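PDB 4ZOQ: intracellular serine protease from Bacillus licheniformis, which cleaves peptide bonds sequence-specifically as a lanthipeptide protease, probably by the serine charge-relay mechanism of subtilisin-like enzymes. Local coordinates for residues 9-14 / 245-250; 96-101 / 286-291. All blocks are in the same frame, centred on the assembly; numbering follows the deposited sequence.

Contact 1: residues 9-14 / 245-250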
ATOM      1  N   PRO B   9      -2.271 -13.480  19.141  1.00 38.58           N
ATOM      2  CA  PRO B   9      -1.926 -13.119  17.774  1.00 39.01           C
ATOM      3  C   PRO B   9      -1.592 -14.324  16.941  1.00 39.30           C
ATOM      4  O   PRO B   9      -1.089 -15.294  17.473  1.00 42.89           O
ATOM      5  CB  PRO B   9      -0.699 -12.212  17.948  1.00 37.06           C
ATOM      6  CG  PRO B   9      -0.254 -12.400  19.307  1.00 35.44           C
ATOM      7  CD  PRO B   9      -1.458 -12.726  20.106  1.00 37.74           C
ATOM      8  N   ALA B  10      -1.878 -14.247  15.647  1.00 41.20           N
ATOM      9  CA  ALA B  10      -1.591 -15.339  14.734  1.00 38.70           C
ATOM     10  C   ALA B  10      -0.083 -15.585  14.651  1.00 38.74           C
ATOM     11  O   ALA B  10       0.357 -16.725  14.444  1.00 38.45           O
ATOM     12  CB  ALA B  10      -2.180 -15.049  13.357  1.00 36.16           C
ATOM     13  N   TRP B  11       0.705 -14.531  14.869  1.00 36.33           N
ATOM     14  CA  TRP B  11       2.153 -14.654  14.783  1.00 34.16           C
ATOM     15  C   TRP B  11       2.654 -15.593  15.860  1.00 37.39           C
ATOM     16  O   TRP B  11       2.133 -15.614  16.971  1.00 42.96           O
ATOM     17  CB  TRP B  11       2.842 -13.299  14.937  1.00 34.33           C
ATOM     18  CG  TRP B  11       2.483 -12.270  13.909  1.00 29.72           C
ATOM     19  CD1 TRP B  11       1.737 -12.452  12.799  1.00 29.45           C
ATOM     20  CD2 TRP B  11       2.887 -10.892  13.906  1.00 28.29           C
ATOM     21  NE1 TRP B  11       1.623 -11.271  12.109  1.00 31.27           N
ATOM     22  CE2 TRP B  11       2.325 -10.301  12.767  1.00 29.01           C
ATOM     23  CE3 TRP B  11       3.654 -10.103  14.766  1.00 29.51           C
ATOM     24  CZ2 TRP B  11       2.510  -8.948  12.464  1.00 30.17           C
ATOM     25  CZ3 TRP B  11       3.848  -8.768  14.453  1.00 28.69           C
ATOM     26  CH2 TRP B  11       3.277  -8.205  13.316  1.00 28.49           C
ATOM     27  N   GLY B  12       3.693 -16.351  15.531  1.00 42.07           N
ATOM     28  CA  GLY B  12       4.285 -17.282  16.467  1.00 38.53           C
ATOM     29  C   GLY B  12       5.012 -16.574  17.589  1.00 40.92           C
ATOM     30  O   GLY B  12       5.072 -17.108  18.698  1.00 42.87           O
ATOM     31  N   LEU B  13       5.618 -15.416  17.295  1.00 40.02           N
ATOM     32  CA  LEU B  13       6.269 -14.592  18.329  1.00 42.34           C
ATOM     33  C   LEU B  13       7.367 -15.384  19.067  1.00 44.06           C
ATOM     34  O   LEU B  13       7.777 -15.024  20.178  1.00 43.23           O
ATOM     35  CB  LEU B  13       5.232 -14.048  19.330  1.00 41.83           C
ATOM     36  CG  LEU B  13       4.100 -13.115  18.850  1.00 39.99           C
ATOM     37  CD1 LEU B  13       3.179 -12.811  19.981  1.00 38.52           C
ATOM     38  CD2 LEU B  13       4.653 -11.791  18.315  1.00 33.16           C
ATOM     39  N   ASP B  14       7.830 -16.463  18.434  1.00 44.43           N
ATOM     40  CA  ASP B  14       8.795 -17.394  19.022  1.00 46.23           C
ATOM     41  C   ASP B  14       8.363 -17.911  20.409  1.00 51.45           C
ATOM     42  O   ASP B  14       9.201 -18.289  21.233  1.00 52.05           O
ATOM     43  CB  ASP B  14      10.164 -16.713  19.111  1.00 44.67           C
ATOM     44  CG  ASP B  14      11.302 -17.697  19.231  1.00 55.17           C
ATOM     45  OD1 ASP B  14      11.080 -18.910  19.004  1.00 56.85           O
ATOM     46  OD2 ASP B  14      12.433 -17.251  19.537  1.00 58.35           O
ATOM     47  N   LEU B 245       5.152   2.274  20.006  1.00 32.52           N
ATOM     48  CA  LEU B 245       5.574   1.652  18.739  1.00 29.22           C
ATOM     49  C   LEU B 245       4.767   0.386  18.443  1.00 29.06           C
ATOM     50  O   LEU B 245       4.093  -0.145  19.332  1.00 27.99           O
ATOM     51  CB  LEU B 245       7.070   1.333  18.796  1.00 27.84           C
ATOM     52  CG  LEU B 245       8.059   2.513  18.793  1.00 32.75           C
ATOM     53  CD1 LEU B 245       9.494   2.109  19.222  1.00 24.44           C
ATOM     54  CD2 LEU B 245       8.087   3.121  17.364  1.00 31.16           C
ATOM     55  N   VAL B 246       4.855  -0.120  17.213  1.00 27.07           N
ATOM     56  CA  VAL B 246       4.088  -1.302  16.852  1.00 25.67           C
ATOM     57  C   VAL B 246       5.013  -2.415  16.386  1.00 29.94           C
ATOM     58  O   VAL B 246       6.046  -2.154  15.757  1.00 28.50           O
ATOM     59  CB  VAL B 246       3.008  -0.989  15.760  1.00 26.39           C
ATOM     60  CG1 VAL B 246       2.004   0.015  16.312  1.00 27.24           C
ATOM     61  CG2 VAL B 246       3.617  -0.489  14.431  1.00 24.10           C
ATOM     62  N   LEU B 247       4.669  -3.660  16.715  1.00 28.89           N
ATOM     63  CA  LEU B 247       5.482  -4.777  16.251  1.00 28.59           C
ATOM     64  C   LEU B 247       5.228  -5.041  14.761  1.00 30.15           C
ATOM     65  O   LEU B 247       4.105  -4.922  14.276  1.00 30.19           O
ATOM     66  CB  LEU B 247       5.219  -6.044  17.076  1.00 28.55           C
ATOM     67  CG  LEU B 247       6.360  -7.075  17.044  1.00 29.50           C
ATOM     68  CD1 LEU B 247       7.588  -6.484  17.704  1.00 27.87           C
ATOM     69  CD2 LEU B 247       5.991  -8.386  17.713  1.00 29.24           C
ATOM     70  N   THR B 248       6.285  -5.420  14.057  1.00 30.34           N
ATOM     71  CA  THR B 248       6.221  -5.809  12.648  1.00 29.84           C
ATOM     72  C   THR B 248       6.917  -7.153  12.423  1.00 32.35           C
ATOM     73  O   THR B 248       7.883  -7.519  13.123  1.00 30.86           O
ATOM     74  CB  THR B 248       6.922  -4.766  11.750  1.00 31.10           C
ATOM     75  OG1 THR B 248       8.313  -4.651  12.129  1.00 29.80           O
ATOM     76  CG2 THR B 248       6.277  -3.417  11.889  1.00 28.81           C
ATOM     77  N   THR B 249       6.463  -7.871  11.414  1.00 34.08           N
ATOM     78  CA  THR B 249       7.241  -8.998  10.930  1.00 30.98           C
ATOM     79  C   THR B 249       8.376  -8.413  10.115  1.00 33.05           C
ATOM     80  O   THR B 249       8.188  -7.508   9.300  1.00 32.54           O
ATOM     81  CB  THR B 249       6.411  -9.982  10.107  1.00 31.74           C
ATOM     82  OG1 THR B 249       5.622  -9.247   9.170  1.00 33.21           O
ATOM     83  CG2 THR B 249       5.466 -10.772  10.995  1.00 30.40           C
ATOM     84  N   TYR B 250       9.565  -8.939  10.361  1.00 36.27           N
ATOM     85  CA  TYR B 250      10.786  -8.430   9.755  1.00 36.81           C
ATOM     86  C   TYR B 250      11.512  -9.653   9.182  1.00 38.11           C
ATOM     87  O   TYR B 250      11.363 -10.756   9.737  1.00 36.54           O
ATOM     88  CB  TYR B 250      11.604  -7.680  10.804  1.00 38.16           C
ATOM     89  CG  TYR B 250      12.613  -6.700  10.243  1.00 40.71           C
ATOM     90  CD1 TYR B 250      12.199  -5.568   9.532  1.00 34.43           C
ATOM     91  CD2 TYR B 250      13.976  -6.875  10.476  1.00 38.55           C
ATOM     92  CE1 TYR B 250      13.117  -4.663   9.026  1.00 34.75           C
ATOM     93  CE2 TYR B 250      14.902  -5.974   9.986  1.00 43.26           C
ATOM     94  CZ  TYR B 250      14.466  -4.869   9.265  1.00 41.52           C
ATOM     95  OH  TYR B 250      15.386  -3.987   8.786  1.00 39.05           O
TER
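W11 has CG anti to its carbonyl carbon (chi1 -60°), and the indole lies against strand 246-249. T249 places CG2 in the corresponding position, anti to its carbonyl carbon, and the methyl lands on the ring. The contact packs the loop before helix 24-30 of this subtilase-fold protein on strand 246-249, which pairs antiparallel with strand 269-272. T249 CG2 makes a CH-pi contact over the face of the indole. It sits 3.8 Å from the centroid of the W11 six-membered ring, 15° off the ring normal, and its nearest ring atom is W11 CE2 at 3.6 Å. T249 OG1 is held by T88 O, which should limit rotation of the side chain and keep the methyl over the ring. The backbone of L247 meets the same ring at its edge. L247 O lies near the ring plane, 3.5 Å from W11 CH2. The L247 side chain runs alongside the indole in the reverse sense, with L247 CD2 3.9 Å from W11 CZ3. All the residues that touch are buried, and the side-chain packing between the segments is apolar. L23, D60 and N95 also lie against the indole. The loop has polar ties of its own: L13 N hydrogen-bonds to Y269 OH and G12 N to D60 OD1. L13 adds a branch beside the indole, where its CD2 meets L247 CD2 at 3.7 Å.

Contact 2: residues 96-101 / 286-291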
ATOM      1  N   ILE B  96      -1.708 -10.009  10.324  1.00 28.03           N
ATOM      2  CA  ILE B  96      -2.104 -10.096  11.730  1.00 28.20           C
ATOM      3  C   ILE B  96      -3.619  -9.881  11.886  1.00 31.26           C
ATOM      4  O   ILE B  96      -4.230 -10.466  12.772  1.00 33.47           O
ATOM      5  CB  ILE B  96      -1.309  -9.102  12.616  1.00 27.34           C
ATOM      6  CG1 ILE B  96      -1.457  -9.471  14.081  1.00 26.98           C
ATOM      7  CG2 ILE B  96      -1.688  -7.647  12.357  1.00 26.80           C
ATOM      8  CD1 ILE B  96      -0.879 -10.827  14.458  1.00 28.62           C
ATOM      9  N   ILE B  97      -4.222  -9.114  10.972  1.00 29.29           N
ATOM     10  CA  ILE B  97      -5.667  -8.893  10.958  1.00 28.96           C
ATOM     11  C   ILE B  97      -6.433  -9.977  10.178  1.00 28.24           C
ATOM     12  O   ILE B  97      -7.493 -10.458  10.624  1.00 27.64           O
ATOM     13  CB  ILE B  97      -5.988  -7.494  10.335  1.00 30.20           C
ATOM     14  CG1 ILE B  97      -5.694  -6.405  11.370  1.00 27.16           C
ATOM     15  CG2 ILE B  97      -7.435  -7.411   9.896  1.00 26.24           C
ATOM     16  CD1 ILE B  97      -5.403  -5.092  10.805  1.00 29.72           C
ATOM     17  N   ALA B  98      -5.840 -10.432   9.081  1.00 26.15           N
ATOM     18  CA  ALA B  98      -6.460 -11.415   8.208  1.00 27.96           C
ATOM     19  C   ALA B  98      -5.460 -12.503   7.875  1.00 30.32           C
ATOM     20  O   ALA B  98      -4.860 -12.489   6.795  1.00 31.71           O
ATOM     21  CB  ALA B  98      -6.947 -10.766   6.946  1.00 27.74           C
ATOM     22  N   PRO B  99      -5.253 -13.429   8.812  1.00 28.18           N
ATOM     23  CA  PRO B  99      -4.136 -14.366   8.666  1.00 32.70           C
ATOM     24  C   PRO B  99      -4.283 -15.360   7.522  1.00 33.92           C
ATOM     25  O   PRO B  99      -3.276 -15.892   7.085  1.00 34.24           O
ATOM     26  CB  PRO B  99      -4.084 -15.080  10.037  1.00 33.82           C
ATOM     27  CG  PRO B  99      -5.334 -14.709  10.756  1.00 36.78           C
ATOM     28  CD  PRO B  99      -5.828 -13.427  10.169  1.00 30.44           C
ATOM     29  N   ASP B 100      -5.480 -15.554   6.992  1.00 35.01           N
ATOM     30  CA  ASP B 100      -5.652 -16.558   5.951  1.00 36.08           C
ATOM     31  C   ASP B 100      -5.830 -16.004   4.532  1.00 37.14           C
ATOM     32  O   ASP B 100      -5.860 -16.793   3.588  1.00 38.57           O
ATOM     33  CB  ASP B 100      -6.849 -17.453   6.300  1.00 36.39           C
ATOM     34  CG  ASP B 100      -6.548 -18.396   7.445  1.00 38.95           C
ATOM     35  OD1 ASP B 100      -5.365 -18.755   7.578  1.00 31.60           O
ATOM     36  OD2 ASP B 100      -7.478 -18.735   8.227  1.00 36.51           O
ATOM     37  N   VAL B 101      -5.945 -14.683   4.355  1.00 36.05           N
ATOM     38  CA  VAL B 101      -6.038 -14.150   2.988  1.00 34.33           C
ATOM     39  C   VAL B 101      -4.714 -14.319   2.287  1.00 36.56           C
ATOM     40  O   VAL B 101      -3.660 -14.364   2.930  1.00 34.60           O
ATOM     41  CB  VAL B 101      -6.454 -12.679   2.930  1.00 36.18           C
ATOM     42  CG1 VAL B 101      -7.907 -12.538   3.348  1.00 31.70           C
ATOM     43  CG2 VAL B 101      -5.528 -11.822   3.760  1.00 35.61           C
ATOM     44  N   ALA B 286     -10.242  -4.786   4.880  1.00 27.15           N
ATOM     45  CA  ALA B 286     -11.053  -4.908   3.665  1.00 27.88           C
ATOM     46  C   ALA B 286     -11.143  -6.360   3.188  1.00 29.28           C
ATOM     47  O   ALA B 286     -12.220  -6.839   2.804  1.00 29.30           O
ATOM     48  CB  ALA B 286     -10.496  -4.037   2.563  1.00 27.87           C
ATOM     49  N   ALA B 287     -10.003  -7.049   3.209  1.00 28.99           N
ATOM     50  CA  ALA B 287      -9.950  -8.464   2.838  1.00 30.78           C
ATOM     51  C   ALA B 287     -10.832  -9.278   3.790  1.00 27.80           C
ATOM     52  O   ALA B 287     -11.488 -10.233   3.373  1.00 30.62           O
ATOM     53  CB  ALA B 287      -8.512  -8.980   2.845  1.00 27.84           C
ATOM     54  N   LEU B 288     -10.879  -8.884   5.056  1.00 26.05           N
ATOM     55  CA  LEU B 288     -11.761  -9.597   5.979  1.00 31.51           C
ATOM     56  C   LEU B 288     -13.243  -9.428   5.614  1.00 30.60           C
ATOM     57  O   LEU B 288     -14.002 -10.398   5.653  1.00 29.75           O
ATOM     58  CB  LEU B 288     -11.526  -9.150   7.423  1.00 30.63           C
ATOM     59  CG  LEU B 288     -10.340  -9.752   8.166  1.00 31.06           C
ATOM     60  CD1 LEU B 288     -10.442  -9.381   9.657  1.00 30.89           C
ATOM     61  CD2 LEU B 288     -10.311 -11.279   7.969  1.00 29.79           C
ATOM     62  N   VAL B 289     -13.641  -8.200   5.262  1.00 32.12           N
ATOM     63  CA  VAL B 289     -15.025  -7.904   4.903  1.00 29.04           C
ATOM     64  C   VAL B 289     -15.403  -8.656   3.629  1.00 32.67           C
ATOM     65  O   VAL B 289     -16.462  -9.287   3.570  1.00 32.97           O
ATOM     66  CB  VAL B 289     -15.251  -6.403   4.713  1.00 30.32           C
ATOM     67  CG1 VAL B 289     -16.578  -6.139   3.995  1.00 30.08           C
ATOM     68  CG2 VAL B 289     -15.219  -5.708   6.056  1.00 30.05           C
ATOM     69  N   ILE B 290     -14.520  -8.621   2.631  1.00 28.39           N
ATOM     70  CA  ILE B 290     -14.775  -9.350   1.408  1.00 29.42           C
ATOM     71  C   ILE B 290     -14.954 -10.849   1.715  1.00 32.06           C
ATOM     72  O   ILE B 290     -15.898 -11.473   1.228  1.00 29.93           O
ATOM     73  CB  ILE B 290     -13.643  -9.145   0.366  1.00 31.77           C
ATOM     74  CG1 ILE B 290     -13.668  -7.712  -0.178  1.00 28.14           C
ATOM     75  CG2 ILE B 290     -13.800 -10.138  -0.798  1.00 30.13           C
ATOM     76  CD1 ILE B 290     -12.426  -7.271  -0.868  1.00 26.47           C
ATOM     77  N   SER B 291     -14.084 -11.407   2.558  1.00 29.98           N
ATOM     78  CA  SER B 291     -14.173 -12.819   2.919  1.00 32.63           C
ATOM     79  C   SER B 291     -15.524 -13.121   3.592  1.00 34.39           C
ATOM     80  O   SER B 291     -16.247 -14.031   3.178  1.00 31.13           O
ATOM     81  CB  SER B 291     -13.022 -13.193   3.849  1.00 31.93           C
ATOM     82  OG  SER B 291     -11.768 -12.995   3.209  1.00 30.52           O
TER
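The carbonyl group of A287, the residue whose methyl touches V101, is gripped by two donors from S291 that come from opposite faces of its plane. S291 N gives the helical hydrogen bond to A287 O at 3.0 Å. S291 OG gives a second hydrogen bond to A287 O at 2.8 Å, tilted 31° from the carbonyl plane. S291 OG is also hydrogen-bonded to H42 N. V101 CG1 packs on this spot, 3.6 Å from A287 CB and close to S291 OG. In this alpha/beta subtilase fold, the contact joins two parts of the helical layers around the central sheet. After helix 86-97 the chain passes through a type I beta turn, A98 to V101, into strand 102-110. The turn leans on helix 275-297. L288 reaches out from that helix and divides its methyls between two neighbours. L288 CD1 lies 3.3 Å from I97 O, a close approach, and 3.6 Å from I97 CG2. L288 CD2 meets A98 CB at 3.6 Å. With CG anti to its carbonyl carbon (chi1 -81°), L288 brings its two methyls up against I97 and A98. With an alanine here, I97 CG2 and A98 CB would probably lose their apolar partner and a gap would be likely to open beside the turn. D100 of the turn forms a salt bridge through OD1 to R40 NH1.

In the fold
Contacts 1 and 2 have centres about 17 Å apart, and they meet at I96. I96 CD1 lies 3.5 Å from W11 NE1 and 3.8 Å from P9 CB, so I96 lies behind loop 9-14. A10 CB also packs on P99 CB at 3.8 Å. Along the chain the segments alternate. The side chain of T248 in contact 1 is about 8 Å from that of S276 and about 9 Å from that of H86, both predicted charge relay residues. Contact 2 lies away from the site, but its helices, 86-97 and 275-297, carry H86 and S276 at or near their starts.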